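Local coordinates for protein beta-2-microglobulin (Ctenopharyngodon idella, PDB 5H5Z) that probably serves as the light chain of MHC class I, pairing with the heavy chain in the complex that presents peptides to the immune system, at residues P15-Y18 against G19-N22; S29-P33 against P34-I38. The protein carries 1 engineered substitution. One frame throughout, in Å; residues are numbered along the deposited sequence.

Contact 1, residues 15-22, comes first along the chain and is finished before contact 2, residues 29-38, begins; strand 22-31 runs between them. Their centres lie 29 Å apart, on opposite sides of the chain's centre, and their nearest atoms are about 16 Å from each other. Both belong to one immunoglobulin C1-set domain. Contact 1 is the turn joining strand 7-12 to strand 22-31 within one sheet, whereas contact 2 is the link by which the chain leaves that sheet for strand 36-42 of the other. Each also meets the MHC class I heavy chain, so the heavy chain is met near opposite ends of the domain.

Contact 1 of 2, residues P15-Y18 against G19-N22; sequences PGEY and GKEN
A single water sits inside the bend and ties Glu17, Lys20 and Asn22 together. It donates to Glu17 O at 2.7 Å and to Lys20 O, and accepts from Asn22 ND2 at 2.8 Å, filling the mouth of a turn whose direct closure is slack: Lys20 N reaches Glu17 O over 3.4 Å in a weak bond, bent to 143° at the hydrogen. Outside the bend, a second water joins the two long side chains. Both are extended, and with CG anti to the backbone N in each (chi1 177° in Glu17, -171° in Lys20) they run out on the same side and cross at a slant, Glu17 OE2 lying 4.0 Å from Lys20 CD. The charged ends stop 4.4 Å apart, Glu17 OE2 to Lys20 NZ, too far for a salt bridge; the water donates to OE2 and accepts from NZ instead. Across the same amide, Asn22 OD1 accepts the backbone N-H of Tyr14, which fixes the group that feeds the inner water. Gly16 O and Tyr18 N are hydrogen-bonded to Asn273 of the MHC class I heavy chain. Gly19, with its positive phi, takes the backbone shape that favours glycine, and a side chain there would run into Tyr18 O. Glu17 to Lys20 thus form a type II beta turn, preceded by an inverse gamma turn centred on Gly16, in the connection between two strands of the immunoglobulin fold.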
# COMPACT_ATOMS: atom_id res chain seq x y z
N PRO B 15 -2.69 20.39 4.24
CA PRO B 15 -3.21 20.90 5.50
C PRO B 15 -4.68 21.28 5.37
O PRO B 15 -5.08 21.88 4.36
CB PRO B 15 -2.35 22.14 5.74
CG PRO B 15 -1.04 21.77 5.15
CD PRO B 15 -1.38 20.97 3.92
N GLY B 16 -5.48 20.90 6.37
CA GLY B 16 -6.93 21.08 6.32
C GLY B 16 -7.38 22.50 6.59
O GLY B 16 -8.11 22.75 7.55
N GLU B 17 -6.94 23.44 5.75
CA GLU B 17 -7.35 24.84 5.83
C GLU B 17 -8.79 24.98 5.35
O GLU B 17 -9.13 24.48 4.28
CB GLU B 17 -6.42 25.70 4.97
CG GLU B 17 -6.77 27.17 4.91
CD GLU B 17 -5.99 27.92 3.85
OE1 GLU B 17 -6.59 28.78 3.16
OE2 GLU B 17 -4.79 27.65 3.69
N TYR B 18 -9.62 25.65 6.14
CA TYR B 18 -11.02 25.88 5.77
C TYR B 18 -11.18 26.67 4.48
O TYR B 18 -10.46 27.65 4.25
CB TYR B 18 -11.78 26.61 6.89
CG TYR B 18 -11.96 25.82 8.16
CD1 TYR B 18 -12.25 24.45 8.14
CD2 TYR B 18 -11.87 26.46 9.40
CE1 TYR B 18 -12.41 23.74 9.32
CE2 TYR B 18 -12.04 25.75 10.58
CZ TYR B 18 -12.31 24.40 10.53
OH TYR B 18 -12.48 23.70 11.71
N GLY B 19 -12.13 26.23 3.66
CA GLY B 19 -12.44 26.92 2.40
C GLY B 19 -11.51 26.60 1.25
O GLY B 19 -11.60 27.23 0.19
N LYS B 20 -10.63 25.63 1.44
CA LYS B 20 -9.66 25.24 0.42
C LYS B 20 -9.95 23.84 -0.11
O LYS B 20 -10.16 22.91 0.67
CB LYS B 20 -8.24 25.29 1.00
CG LYS B 20 -7.13 25.12 -0.03
CD LYS B 20 -5.76 25.28 0.61
CE LYS B 20 -4.66 25.18 -0.44
NZ LYS B 20 -3.35 25.65 0.09
N GLU B 21 -9.97 23.70 -1.44
CA GLU B 21 -10.14 22.40 -2.07
C GLU B 21 -9.02 21.46 -1.63
O GLU B 21 -7.85 21.84 -1.62
CB GLU B 21 -10.17 22.51 -3.60
CG GLU B 21 -11.40 23.20 -4.18
CD GLU B 21 -12.69 22.39 -4.07
OE1 GLU B 21 -12.65 21.20 -3.68
OE2 GLU B 21 -13.76 22.96 -4.38
N ASN B 22 -9.40 20.24 -1.27
CA ASN B 22 -8.49 19.29 -0.65
C ASN B 22 -8.96 17.88 -0.98
O ASN B 22 -9.94 17.70 -1.71
CB ASN B 22 -8.50 19.52 0.87
CG ASN B 22 -7.17 19.18 1.54
OD1 ASN B 22 -6.45 18.28 1.11
ND2 ASN B 22 -6.86 19.91 2.61
O HOH W 1 -8.36 22.31 2.88
O HOH W 2 -4.01 28.47 1.17

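Contact 2 of 2, residues S29-P33 against P34-I38; sequences SNFHP and PDISI
Ile36 lays its CD1 methyl over the middle of the Phe31 ring, 3.9 Å from the centroid and only 9° off the ring normal, a CH-pi contact made almost straight down onto the face. The other branch helps: Ile36 CG2 comes to 4.0 Å from Phe31 CZ, so the two branches lie along one face, CD1 over the centre and CG2 out beyond the CE1-CZ border. At the rim the company is polar. Pro34 O lies near the ring plane, 3.4 Å from Phe31 CE1, where the slightly positive ring hydrogens would be expected to suit a carbonyl oxygen; Ser29 O and Pro33 O also lie in the plane around the edge.

What puts the ring there is partly its own torsion, chi1 70°, which tucks CG between the backbone N and the carbonyl carbon, and partly the chain path. A G1 beta bulge at Asn30 and Phe31, both facing Phe63, turns the corner, and a cis peptide bond between His32 and Pro33 then helps fold the chain back past the ring. Pro33 CB covers one face of the His32 imidazole, 4.2 Å above its plane, and Pro33 O accepts a hydrogen bond from His85 NE2. With Phe31 cut back to an alanine, the CD1 methyl of Ile36 would probably lose its aromatic seat and a gap would be left beside the Pro34 carbonyl, where the ring edge had been.

Further out, His32 and Pro34 pack on Thr91 of the MHC class I heavy chain. Phe31 rests on Phe63 and Leu65 of strand 63-71, while Ile36 touches the same Leu65 and, on the facing sheet, Val83 of strand 79-85, placing the pair between the two sheets of the sandwich, where strand 22-31 hands over to strand 36-42.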
# COMPACT_ATOMS: atom_id res chain seq x y z
N SER B 29 -5.37 -0.31 6.91
CA SER B 29 -4.24 -1.21 6.71
C SER B 29 -4.16 -2.30 7.77
O SER B 29 -4.91 -2.28 8.74
CB SER B 29 -2.94 -0.41 6.70
OG SER B 29 -2.72 0.22 7.96
N ASN B 30 -3.23 -3.24 7.58
CA ASN B 30 -2.93 -4.27 8.57
C ASN B 30 -4.12 -5.18 8.90
O ASN B 30 -4.25 -5.63 10.04
CB ASN B 30 -2.37 -3.64 9.86
CG ASN B 30 -1.04 -2.94 9.65
OD1 ASN B 30 -0.35 -3.16 8.65
ND2 ASN B 30 -0.66 -2.11 10.61
N PHE B 31 -4.97 -5.46 7.92
CA PHE B 31 -6.19 -6.24 8.20
C PHE B 31 -6.31 -7.56 7.44
O PHE B 31 -5.82 -7.69 6.33
CB PHE B 31 -7.45 -5.38 8.04
CG PHE B 31 -7.78 -5.01 6.62
CD1 PHE B 31 -8.59 -5.82 5.83
CD2 PHE B 31 -7.30 -3.82 6.07
CE1 PHE B 31 -8.90 -5.48 4.53
CE2 PHE B 31 -7.61 -3.46 4.77
CZ PHE B 31 -8.41 -4.29 3.99
N HIS B 32 -6.95 -8.53 8.09
CA HIS B 32 -7.25 -9.84 7.51
C HIS B 32 -8.45 -10.40 8.27
O HIS B 32 -8.50 -10.27 9.49
CB HIS B 32 -6.05 -10.78 7.67
CG HIS B 32 -6.35 -12.21 7.29
ND1 HIS B 32 -6.30 -12.66 5.99
CD2 HIS B 32 -6.71 -13.27 8.05
CE1 HIS B 32 -6.61 -13.94 5.96
NE2 HIS B 32 -6.86 -14.34 7.20
N PRO B 33 -9.42 -11.04 7.57
CA PRO B 33 -9.50 -11.30 6.12
C PRO B 33 -9.85 -10.05 5.29
O PRO B 33 -10.14 -9.00 5.86
CB PRO B 33 -10.59 -12.37 6.02
CG PRO B 33 -11.47 -12.11 7.19
CD PRO B 33 -10.56 -11.63 8.29
N PRO B 34 -9.82 -10.17 3.94
CA PRO B 34 -9.90 -8.99 3.06
C PRO B 34 -11.25 -8.30 2.94
O PRO B 34 -11.29 -7.10 2.65
CB PRO B 34 -9.48 -9.55 1.69
CG PRO B 34 -9.80 -11.00 1.75
CD PRO B 34 -9.58 -11.41 3.18
N ASP B 35 -12.35 -9.02 3.15
CA ASP B 35 -13.69 -8.43 3.03
C ASP B 35 -13.87 -7.31 4.03
O ASP B 35 -13.69 -7.50 5.24
CB ASP B 35 -14.78 -9.49 3.21
CG ASP B 35 -15.98 -9.24 2.32
OD1 ASP B 35 -16.68 -8.23 2.53
OD2 ASP B 35 -16.19 -10.06 1.40
N ILE B 36 -14.23 -6.13 3.53
CA ILE B 36 -14.32 -4.93 4.35
C ILE B 36 -15.23 -3.88 3.70
O ILE B 36 -15.41 -3.87 2.48
CB ILE B 36 -12.90 -4.35 4.63
CG1 ILE B 36 -12.91 -3.40 5.84
CG2 ILE B 36 -12.32 -3.68 3.38
CD1 ILE B 36 -11.56 -3.29 6.53
N SER B 37 -15.81 -3.02 4.54
CA SER B 37 -16.60 -1.88 4.09
C SER B 37 -15.93 -0.60 4.57
O SER B 37 -15.67 -0.45 5.78
CB SER B 37 -18.02 -1.97 4.66
OG SER B 37 -18.80 -0.84 4.30
N ILE B 38 -15.64 0.31 3.65
CA ILE B 38 -15.09 1.62 4.00
C ILE B 38 -15.96 2.70 3.36
O ILE B 38 -16.25 2.66 2.17
CB ILE B 38 -13.62 1.79 3.53
CG1 ILE B 38 -12.73 0.65 4.02
CG2 ILE B 38 -13.07 3.14 3.99
CD1 ILE B 38 -11.43 0.51 3.27